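Local coordinates for uncharacterized protein (Pyrococcus furiosus, PDB 4XLZ), which probably removes an acetyl group from N,N'-diacetylchitobiose, as a metal-dependent deacetylase of carbohydrate esterase family 14, at residues E61-C66 with V101-W106; M67-M72 with E83-R88; E92-K97 with A214-F219. All blocks are in the same frame, centred on the assembly; numbering follows the deposited sequence.

Contacts 1 and 2 share strand 61-68: residues 61-66 pair with 101-106 in the parallel sheet, and 67-72 carry the chain off its C-terminal end to meet helix 81-99 in contact 2, whose centre is about 16 Å from that of contact 1. Contact 3 takes up the same helix two turns further on, its centre about 12 Å from that of contact 2, where R88 packs against Q218 (CZ to CD 3.4 Å). E92 ties contact 3 to contact 1, its CB lying 3.6 Å from W106 CH2. A bound cadmium ion, probably the one held by H40, D43 and H151, lies about 6 Å from the side chain of R88, 8 Å from C66 and 9 Å from E92.

Contact 1: residues E61-C66 with V101-W106; sequences EVIYIC and VRKIYW
Parallel strand pairing joins 61-66 to 101-106 at one border of the main sheet, where strand 103-109 is outermost within the chain. Three straight backbone bonds set the ladder: Y64 N to K103 O (3.0 Å), Y105 N to Y64 O (2.8 Å) and C66 N to Y105 O (2.8 Å), so that Y64 faces I104 and C66 faces W106. At the V62 end, a water bridges V62 O and R102 N. Y64 buries more of its surface here than any other residue. V101 lies across it at about a right angle, CG1 over one ring face in a CH-pi contact 3.9 Å from the centroid, while CG2 touches CE1 at 3.6 Å; I104 runs alongside, its CG1 against CD2. This is the beta-alpha-beta unit of strand 61-68, helix 81-99 and strand 103-109, and Y64, I104 and W106 all touch E92 of the connecting helix. Cutting Y64 back to an alanine is likely to leave the V101 methyls without their aromatic partner and open a gap against helix 81-99. Further along, C66 SG, anti to the backbone N (chi1 -169°), meets W106 obliquely, 3.7 Å from CZ3. On the face toward helix 118-131, I63 CG2 lies 3.8 Å from Y105 CD1, at the ring edge, with E131 taking both Y105 OH and K103 NZ. W106 O bonds to N172 of a neighbouring subunit.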
loop_
_atom_site.group_PDB
_atom_site.type_symbol
_atom_site.label_atom_id
_atom_site.label_comp_id
_atom_site.label_asym_id
_atom_site.label_seq_id
_atom_site.Cartn_x
_atom_site.Cartn_y
_atom_site.Cartn_z
ATOM N N GLU A 61 21.488 -8.526 30.807
ATOM C CA GLU A 61 20.315 -9.206 30.309
ATOM C C GLU A 61 20.159 -8.900 28.791
ATOM O O GLU A 61 20.099 -7.738 28.446
ATOM C CB GLU A 61 19.029 -8.699 31.028
ATOM C CG GLU A 61 17.822 -9.437 30.648
ATOM C CD GLU A 61 16.541 -8.987 31.342
ATOM O OE1 GLU A 61 16.695 -8.137 32.254
ATOM O OE2 GLU A 61 15.469 -9.489 30.975
ATOM N N VAL A 62 20.377 -9.956 28.023
ATOM C CA VAL A 62 20.314 -9.819 26.521
ATOM C C VAL A 62 19.034 -10.435 26.117
ATOM O O VAL A 62 18.633 -11.555 26.402
ATOM C CB VAL A 62 21.484 -10.583 25.823
ATOM C CG1 VAL A 62 21.276 -10.408 24.314
ATOM C CG2 VAL A 62 22.853 -10.061 26.268
ATOM N N ILE A 63 18.235 -9.563 25.384
ATOM C CA ILE A 63 16.915 -9.966 24.838
ATOM C C ILE A 63 16.939 -9.854 23.296
ATOM O O ILE A 63 17.517 -8.901 22.821
ATOM C CB ILE A 63 15.837 -8.955 25.402
ATOM C CG1 ILE A 63 15.809 -9.127 26.969
ATOM C CG2 ILE A 63 14.461 -9.232 24.763
ATOM C CD1 ILE A 63 15.056 -7.907 27.582
ATOM N N TYR A 64 16.344 -10.800 22.649
ATOM C CA TYR A 64 16.297 -10.718 21.118
ATOM C C TYR A 64 14.899 -10.204 20.726
ATOM O O TYR A 64 13.874 -10.506 21.357
ATOM C CB TYR A 64 16.359 -12.078 20.508
ATOM C CG TYR A 64 17.744 -12.726 20.548
ATOM C CD1 TYR A 64 18.860 -12.136 21.115
ATOM C CD2 TYR A 64 17.799 -13.970 19.957
ATOM C CE1 TYR A 64 20.157 -12.829 21.063
ATOM C CE2 TYR A 64 19.059 -14.679 19.879
ATOM C CZ TYR A 64 20.122 -14.066 20.449
ATOM O OH TYR A 64 21.360 -14.740 20.444
ATOM N N ILE A 65 14.936 -9.416 19.625
ATOM C CA ILE A 65 13.706 -9.256 18.809
ATOM C C ILE A 65 14.015 -9.871 17.440
ATOM O O ILE A 65 15.041 -9.437 16.859
ATOM C CB ILE A 65 13.323 -7.799 18.603
ATOM C CG1 ILE A 65 12.973 -7.167 19.959
ATOM C CG2 ILE A 65 12.054 -7.747 17.707
ATOM C CD1 ILE A 65 12.772 -5.586 19.881
ATOM N N CYS A 66 13.243 -10.840 17.034
ATOM C CA CYS A 66 13.441 -11.457 15.705
ATOM C C CYS A 66 12.324 -10.934 14.840
ATOM O O CYS A 66 11.149 -11.145 15.071
ATOM C CB CYS A 66 13.442 -12.998 15.860
ATOM S SG CYS A 66 14.005 -13.750 14.296
ATOM N N VAL A 101 21.080 -16.138 26.484
ATOM C CA VAL A 101 19.871 -15.255 26.248
ATOM C C VAL A 101 18.621 -16.003 26.747
ATOM O O VAL A 101 18.402 -17.188 26.362
ATOM C CB VAL A 101 19.830 -14.996 24.683
ATOM C CG1 VAL A 101 18.411 -14.281 24.244
ATOM C CG2 VAL A 101 20.992 -14.217 24.282
ATOM N N ARG A 102 17.750 -15.270 27.454
ATOM C CA ARG A 102 16.611 -15.976 28.010
ATOM C C ARG A 102 15.270 -15.453 27.523
ATOM O O ARG A 102 14.238 -15.892 28.013
ATOM C CB ARG A 102 16.552 -15.741 29.564
ATOM C CG ARG A 102 17.754 -16.419 30.310
ATOM C CD ARG A 102 17.913 -15.862 31.746
ATOM N NE ARG A 102 19.349 -15.937 32.083
ATOM C CZ ARG A 102 20.007 -17.061 32.417
ATOM N NH1 ARG A 102 19.376 -18.227 32.526
ATOM N NH2 ARG A 102 21.310 -17.025 32.662
ATOM N N LYS A 103 15.263 -14.488 26.604
ATOM C CA LYS A 103 13.942 -13.953 26.180
ATOM C C LYS A 103 14.058 -13.537 24.687
ATOM O O LYS A 103 15.005 -12.837 24.332
ATOM C CB LYS A 103 13.561 -12.753 26.981
ATOM C CG LYS A 103 12.137 -12.257 26.662
ATOM C CD LYS A 103 11.791 -10.968 27.465
ATOM C CE LYS A 103 11.441 -11.143 28.934
ATOM N NZ LYS A 103 10.685 -9.830 29.485
ATOM N N ILE A 104 13.086 -14.014 23.943
ATOM C CA ILE A 104 13.059 -13.669 22.462
ATOM C C ILE A 104 11.621 -13.180 22.206
ATOM O O ILE A 104 10.620 -13.880 22.538
ATOM C CB ILE A 104 13.299 -14.908 21.621
ATOM C CG1 ILE A 104 14.747 -15.502 21.909
ATOM C CG2 ILE A 104 13.215 -14.479 20.141
ATOM C CD1 ILE A 104 14.866 -16.944 21.325
ATOM N N TYR A 105 11.504 -11.969 21.604
ATOM C CA TYR A 105 10.205 -11.546 21.026
ATOM C C TYR A 105 10.168 -11.870 19.536
ATOM O O TYR A 105 11.149 -11.477 18.843
ATOM C CB TYR A 105 10.046 -10.028 21.131
ATOM C CG TYR A 105 9.861 -9.518 22.533
ATOM C CD1 TYR A 105 10.965 -9.235 23.394
ATOM C CD2 TYR A 105 8.569 -9.217 22.987
ATOM C CE1 TYR A 105 10.721 -8.707 24.681
ATOM C CE2 TYR A 105 8.354 -8.719 24.262
ATOM C CZ TYR A 105 9.412 -8.451 25.059
ATOM O OH TYR A 105 9.191 -7.891 26.341
ATOM N N TRP A 106 9.177 -12.532 19.102
ATOM C CA TRP A 106 9.034 -12.953 17.697
ATOM C C TRP A 106 8.010 -12.072 17.051
ATOM O O TRP A 106 6.803 -12.116 17.396
ATOM C CB TRP A 106 8.515 -14.401 17.598
ATOM C CG TRP A 106 9.479 -15.418 18.239
ATOM C CD1 TRP A 106 9.390 -15.918 19.523
ATOM C CD2 TRP A 106 10.596 -15.988 17.629
ATOM N NE1 TRP A 106 10.431 -16.922 19.668
ATOM C CE2 TRP A 106 11.161 -16.895 18.526
ATOM C CE3 TRP A 106 11.150 -15.832 16.361
ATOM C CZ2 TRP A 106 12.287 -17.699 18.183
ATOM C CZ3 TRP A 106 12.291 -16.612 15.965
ATOM C CH2 TRP A 106 12.812 -17.524 16.923
HETATM O O HOH W 1 13.040 -8.248 30.894
HETATM O O HOH W 2 17.863 -12.805 28.578
#

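Contact 2: residues M67-M72 with E83-R88; sequences MTDGYM and ELALIR
R88 lays one face of its guanidinium over G70, whose CA is 3.3 Å from NH1. The same NH1 donates to G70 O at 2.9 Å; the bond is bent (138° at the hydrogen) but meets a lone pair in the carbonyl plane. A turn at chi3 (70°) swings the guanidinium back across the glycine, and NH2 goes on to P41 O, so the group is gripped through both terminal nitrogens. G70 has positive phi, and a side chain there would run into NH1. L84 fills in beside the arginine, its CD2 3.4 Å from G70 O and 3.6 Å from Y71 O. Next to L84, A85 sets its methyl against D69 O, and a water donates to both D69 O and A85 O. D69 shapes the loop itself: OD1 accepts from Y71 N at 3.0 Å, met from above the carboxylate plane, and also from D111 N. H82 of a neighbouring subunit packs on D69 and A85. The bond from Y71 N to D69 OD1 closes an Asx turn, placed where strand 61-68 runs out of the parallel sheet and its loop folds against helix 81-99, at the C-terminal strand end near the cadmium site.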
loop_
_atom_site.group_PDB
_atom_site.type_symbol
_atom_site.label_atom_id
_atom_site.label_comp_id
_atom_site.label_asym_id
_atom_site.label_seq_id
_atom_site.Cartn_x
_atom_site.Cartn_y
_atom_site.Cartn_z
HETATM N N MSE A 67 12.729 -10.302 13.726
HETATM C CA MSE A 67 11.685 -9.581 12.909
HETATM C C MSE A 67 10.842 -10.504 12.083
HETATM O O MSE A 67 9.661 -10.295 11.892
HETATM C CB MSE A 67 12.400 -8.686 11.859
HETATM C CG MSE A 67 13.433 -7.687 12.442
HETATM SE SE MSE A 67 12.607 -6.444 13.740
HETATM C CE MSE A 67 11.500 -5.479 12.553
ATOM N N THR A 68 11.405 -11.643 11.608
ATOM C CA THR A 68 10.725 -12.551 10.723
ATOM C C THR A 68 10.799 -14.017 11.194
ATOM O O THR A 68 11.480 -14.335 12.203
ATOM C CB THR A 68 11.193 -12.512 9.245
ATOM O OG1 THR A 68 12.471 -13.207 9.160
ATOM C CG2 THR A 68 11.364 -11.103 8.702
ATOM N N ASP A 69 10.075 -14.865 10.526
ATOM C CA ASP A 69 9.916 -16.261 11.002
ATOM C C ASP A 69 10.871 -17.209 10.262
ATOM O O ASP A 69 10.906 -18.386 10.607
ATOM C CB ASP A 69 8.482 -16.697 10.731
ATOM C CG ASP A 69 7.991 -16.490 9.275
ATOM O OD1 ASP A 69 8.889 -16.282 8.387
ATOM O OD2 ASP A 69 6.731 -16.485 9.100
ATOM N N GLY A 70 11.677 -16.706 9.364
ATOM C CA GLY A 70 12.591 -17.661 8.662
ATOM C C GLY A 70 11.897 -18.640 7.713
ATOM O O GLY A 70 12.523 -19.667 7.226
ATOM N N TYR A 71 10.633 -18.437 7.308
ATOM C CA TYR A 71 9.796 -19.303 6.453
ATOM C C TYR A 71 10.453 -19.756 5.181
ATOM O O TYR A 71 10.123 -20.813 4.646
ATOM C CB TYR A 71 8.478 -18.461 6.182
ATOM C CG TYR A 71 7.424 -19.070 5.345
ATOM C CD1 TYR A 71 6.246 -19.558 5.982
ATOM C CD2 TYR A 71 7.503 -19.064 3.955
ATOM C CE1 TYR A 71 5.170 -20.035 5.216
ATOM C CE2 TYR A 71 6.469 -19.541 3.165
ATOM C CZ TYR A 71 5.289 -20.004 3.827
ATOM O OH TYR A 71 4.263 -20.486 3.050
HETATM N N MSE A 72 11.267 -18.865 4.586
HETATM C CA MSE A 72 11.721 -19.133 3.224
HETATM C C MSE A 72 13.046 -19.888 3.196
HETATM O O MSE A 72 13.519 -20.246 2.085
HETATM C CB MSE A 72 11.946 -17.809 2.460
HETATM C CG MSE A 72 10.647 -17.081 2.245
HETATM SE SE MSE A 72 9.540 -18.040 0.917
HETATM C CE MSE A 72 8.066 -16.771 1.091
ATOM N N GLU A 83 6.271 -25.463 8.544
ATOM C CA GLU A 83 7.126 -26.382 9.279
ATOM C C GLU A 83 8.523 -25.873 9.561
ATOM O O GLU A 83 9.043 -25.955 10.676
ATOM C CB GLU A 83 7.162 -27.773 8.646
ATOM C CG GLU A 83 7.852 -28.807 9.594
ATOM C CD GLU A 83 7.689 -30.275 9.080
ATOM O OE1 GLU A 83 7.082 -30.504 7.999
ATOM O OE2 GLU A 83 8.208 -31.162 9.888
ATOM N N LEU A 84 9.144 -25.207 8.544
ATOM C CA LEU A 84 10.454 -24.594 8.735
ATOM C C LEU A 84 10.425 -23.603 9.866
ATOM O O LEU A 84 11.294 -23.481 10.691
ATOM C CB LEU A 84 10.943 -24.019 7.431
ATOM C CG LEU A 84 12.251 -23.374 7.597
ATOM C CD1 LEU A 84 13.412 -24.427 8.010
ATOM C CD2 LEU A 84 12.664 -22.846 6.177
ATOM N N ALA A 85 9.368 -22.728 9.859
ATOM C CA ALA A 85 9.367 -21.718 10.888
ATOM C C ALA A 85 9.296 -22.284 12.317
ATOM O O ALA A 85 9.935 -21.776 13.234
ATOM C CB ALA A 85 8.108 -20.762 10.625
ATOM N N LEU A 86 8.495 -23.398 12.419
ATOM C CA LEU A 86 8.444 -23.981 13.739
ATOM C C LEU A 86 9.807 -24.615 14.142
ATOM O O LEU A 86 10.236 -24.439 15.302
ATOM C CB LEU A 86 7.343 -25.065 13.661
ATOM C CG LEU A 86 7.127 -25.884 14.910
ATOM C CD1 LEU A 86 6.677 -25.006 16.052
ATOM C CD2 LEU A 86 6.107 -26.994 14.591
ATOM N N ILE A 87 10.444 -25.250 13.139
ATOM C CA ILE A 87 11.779 -25.827 13.411
ATOM C C ILE A 87 12.768 -24.741 13.800
ATOM O O ILE A 87 13.579 -24.834 14.772
ATOM C CB ILE A 87 12.290 -26.547 12.160
ATOM C CG1 ILE A 87 11.503 -27.864 11.942
ATOM C CG2 ILE A 87 13.841 -26.775 12.190
ATOM C CD1 ILE A 87 11.659 -28.413 10.522
ATOM N N ARG A 88 12.737 -23.580 13.090
ATOM C CA ARG A 88 13.652 -22.514 13.421
ATOM C C ARG A 88 13.462 -21.810 14.731
ATOM O O ARG A 88 14.440 -21.273 15.336
ATOM C CB ARG A 88 13.662 -21.477 12.264
ATOM C CG ARG A 88 14.201 -22.172 10.986
ATOM C CD ARG A 88 14.381 -21.138 9.788
ATOM N NE ARG A 88 15.491 -20.249 10.077
ATOM C CZ ARG A 88 15.991 -19.355 9.148
ATOM N NH1 ARG A 88 15.321 -19.301 7.976
ATOM N NH2 ARG A 88 17.043 -18.577 9.449
HETATM O O HOH W 3 10.556 -19.106 13.189
#

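Contact 3: residues E92-K97 with A214-F219; sequences EEESAK and AHRSQF
With CG anti to the backbone N (chi1 -170°) and a bend at chi2 (74°), E92 curls its carboxylate toward H215, while H215, with CG anti to its carbonyl carbon (chi1 -67°), brings its NE2 edge to it. The two planes stand 80° apart, and E92 OE2 comes in at the imidazole edge, close to the ring plane. H215 NE2 donates to it at 3.1 Å, a weak and strongly bent bond. The carboxylate is held more firmly by its other oxygen, OE1, which accepts from D42 N. S95 crowds the same corner of the imidazole, its CB 3.3 Å from NE2, while its hydroxyl bonds to A211 O in the last turn of helix 205-213. E92 and S95, one turn apart on the helix, thus both meet the NE2 corner of the ring. A214 points its CB at the helix, 4.1 Å from S95 CB and 3.8 Å from E94 OE2. At the exposed margin E94 reaches out nearly straight to R216, where OE2 and NH1 form a long salt bridge of 3.5 Å, edge-on to the guanidinium, with carboxylate and guanidinium almost perpendicular. H215 is also the centre of an inverse gamma turn, and its O accepts from both Q218 N and F219 N. The loop between helices 205-213 and 221-240 is thereby seated on helix 81-99, whose E92 also packs on I104 and W106 of strand 103-109, while S95 touches A45 of helix 43-57.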
loop_
_atom_site.group_PDB
_atom_site.type_symbol
_atom_site.label_atom_id
_atom_site.label_comp_id
_atom_site.label_asym_id
_atom_site.label_seq_id
_atom_site.Cartn_x
_atom_site.Cartn_y
_atom_site.Cartn_z
ATOM N N GLU A 92 16.468 -21.515 17.380
ATOM C CA GLU A 92 16.898 -20.311 18.063
ATOM C C GLU A 92 16.872 -20.396 19.599
ATOM O O GLU A 92 17.716 -19.833 20.277
ATOM C CB GLU A 92 15.999 -19.071 17.591
ATOM C CG GLU A 92 16.553 -17.754 18.078
ATOM C CD GLU A 92 17.806 -17.297 17.322
ATOM O OE1 GLU A 92 17.788 -16.421 16.438
ATOM O OE2 GLU A 92 18.938 -17.727 17.686
ATOM N N GLU A 93 15.853 -21.105 20.096
ATOM C CA GLU A 93 15.839 -21.247 21.577
ATOM C C GLU A 93 17.113 -22.021 22.019
ATOM O O GLU A 93 17.649 -21.690 23.069
ATOM C CB GLU A 93 14.583 -22.040 21.972
ATOM C CG GLU A 93 13.305 -21.012 21.825
ATOM C CD GLU A 93 11.972 -21.762 21.908
ATOM O OE1 GLU A 93 11.910 -23.030 21.829
ATOM O OE2 GLU A 93 10.958 -21.049 22.083
ATOM N N GLU A 94 17.503 -23.024 21.259
ATOM C CA GLU A 94 18.746 -23.803 21.662
ATOM C C GLU A 94 19.996 -22.898 21.480
ATOM O O GLU A 94 20.883 -22.854 22.308
ATOM C CB GLU A 94 18.810 -25.026 20.825
ATOM C CG GLU A 94 20.211 -25.819 20.955
ATOM C CD GLU A 94 20.238 -27.164 20.071
ATOM O OE1 GLU A 94 19.156 -27.814 20.016
ATOM O OE2 GLU A 94 21.285 -27.594 19.459
ATOM N N SER A 95 20.097 -22.147 20.360
ATOM C CA SER A 95 21.225 -21.269 20.191
ATOM C C SER A 95 21.305 -20.229 21.265
ATOM O O SER A 95 22.330 -19.889 21.844
ATOM C CB SER A 95 20.985 -20.592 18.789
ATOM O OG SER A 95 22.031 -19.694 18.437
ATOM N N ALA A 96 20.164 -19.578 21.546
ATOM C CA ALA A 96 20.110 -18.579 22.541
ATOM C C ALA A 96 20.481 -19.088 23.949
ATOM O O ALA A 96 21.200 -18.367 24.683
ATOM C CB ALA A 96 18.636 -18.037 22.584
ATOM N N LYS A 97 20.074 -20.315 24.261
ATOM C CA LYS A 97 20.464 -20.945 25.573
ATOM C C LYS A 97 22.014 -21.019 25.666
ATOM O O LYS A 97 22.604 -20.623 26.714
ATOM C CB LYS A 97 19.831 -22.320 25.676
ATOM C CG LYS A 97 20.106 -22.927 27.073
ATOM C CD LYS A 97 19.172 -24.194 27.133
ATOM C CE LYS A 97 19.826 -25.461 27.846
ATOM N NZ LYS A 97 20.267 -25.170 29.223
ATOM N N ALA A 214 23.709 -24.659 15.770
ATOM C CA ALA A 214 22.459 -25.056 16.389
ATOM C C ALA A 214 21.214 -24.790 15.459
ATOM O O ALA A 214 20.170 -25.474 15.566
ATOM C CB ALA A 214 22.239 -24.335 17.677
ATOM N N HIS A 215 21.431 -23.811 14.495
ATOM C CA HIS A 215 20.436 -23.597 13.440
ATOM C C HIS A 215 20.643 -24.605 12.338
ATOM O O HIS A 215 21.114 -24.291 11.198
ATOM C CB HIS A 215 20.625 -22.136 12.924
ATOM C CG HIS A 215 20.252 -21.183 13.984
ATOM N ND1 HIS A 215 18.967 -20.617 14.087
ATOM C CD2 HIS A 215 20.983 -20.643 14.974
ATOM C CE1 HIS A 215 18.959 -19.811 15.125
ATOM N NE2 HIS A 215 20.161 -19.777 15.711
ATOM N N ARG A 216 20.381 -25.865 12.701
ATOM C CA ARG A 216 20.716 -26.988 11.815
ATOM C C ARG A 216 20.089 -26.905 10.445
ATOM O O ARG A 216 20.645 -27.299 9.427
ATOM C CB ARG A 216 20.309 -28.310 12.448
ATOM C CG ARG A 216 21.060 -28.580 13.729
ATOM C CD ARG A 216 20.563 -29.856 14.376
ATOM N NE ARG A 216 20.813 -29.823 15.818
ATOM C CZ ARG A 216 21.553 -30.742 16.464
ATOM N NH1 ARG A 216 21.744 -30.657 17.785
ATOM N NH2 ARG A 216 22.109 -31.750 15.769
ATOM N N SER A 217 18.812 -26.402 10.374
ATOM C CA SER A 217 18.117 -26.367 9.105
ATOM C C SER A 217 18.796 -25.433 8.094
ATOM O O SER A 217 18.590 -25.593 6.859
ATOM C CB SER A 217 16.655 -25.807 9.380
ATOM O OG SER A 217 16.741 -24.477 9.841
ATOM N N GLN A 218 19.553 -24.502 8.629
ATOM C CA GLN A 218 20.239 -23.569 7.735
ATOM C C GLN A 218 21.646 -24.057 7.357
ATOM O O GLN A 218 22.212 -23.583 6.397
ATOM C CB GLN A 218 20.323 -22.149 8.323
ATOM C CG GLN A 218 18.839 -21.634 8.696
ATOM C CD GLN A 218 17.941 -21.686 7.590
ATOM O OE1 GLN A 218 18.243 -21.027 6.576
ATOM N NE2 GLN A 218 16.962 -22.552 7.561
ATOM N N PHE A 219 22.211 -24.748 8.288
ATOM C CA PHE A 219 23.755 -25.060 8.182
ATOM C C PHE A 219 23.879 -26.549 8.147
ATOM O O PHE A 219 24.279 -27.153 9.195
ATOM C CB PHE A 219 24.471 -24.400 9.359
ATOM C CG PHE A 219 24.425 -22.881 9.240
ATOM C CD1 PHE A 219 25.102 -22.273 8.150
ATOM C CD2 PHE A 219 23.640 -22.143 10.108
ATOM C CE1 PHE A 219 25.007 -20.890 7.945
ATOM C CE2 PHE A 219 23.578 -20.704 9.954
ATOM C CZ PHE A 219 24.182 -20.084 8.852
#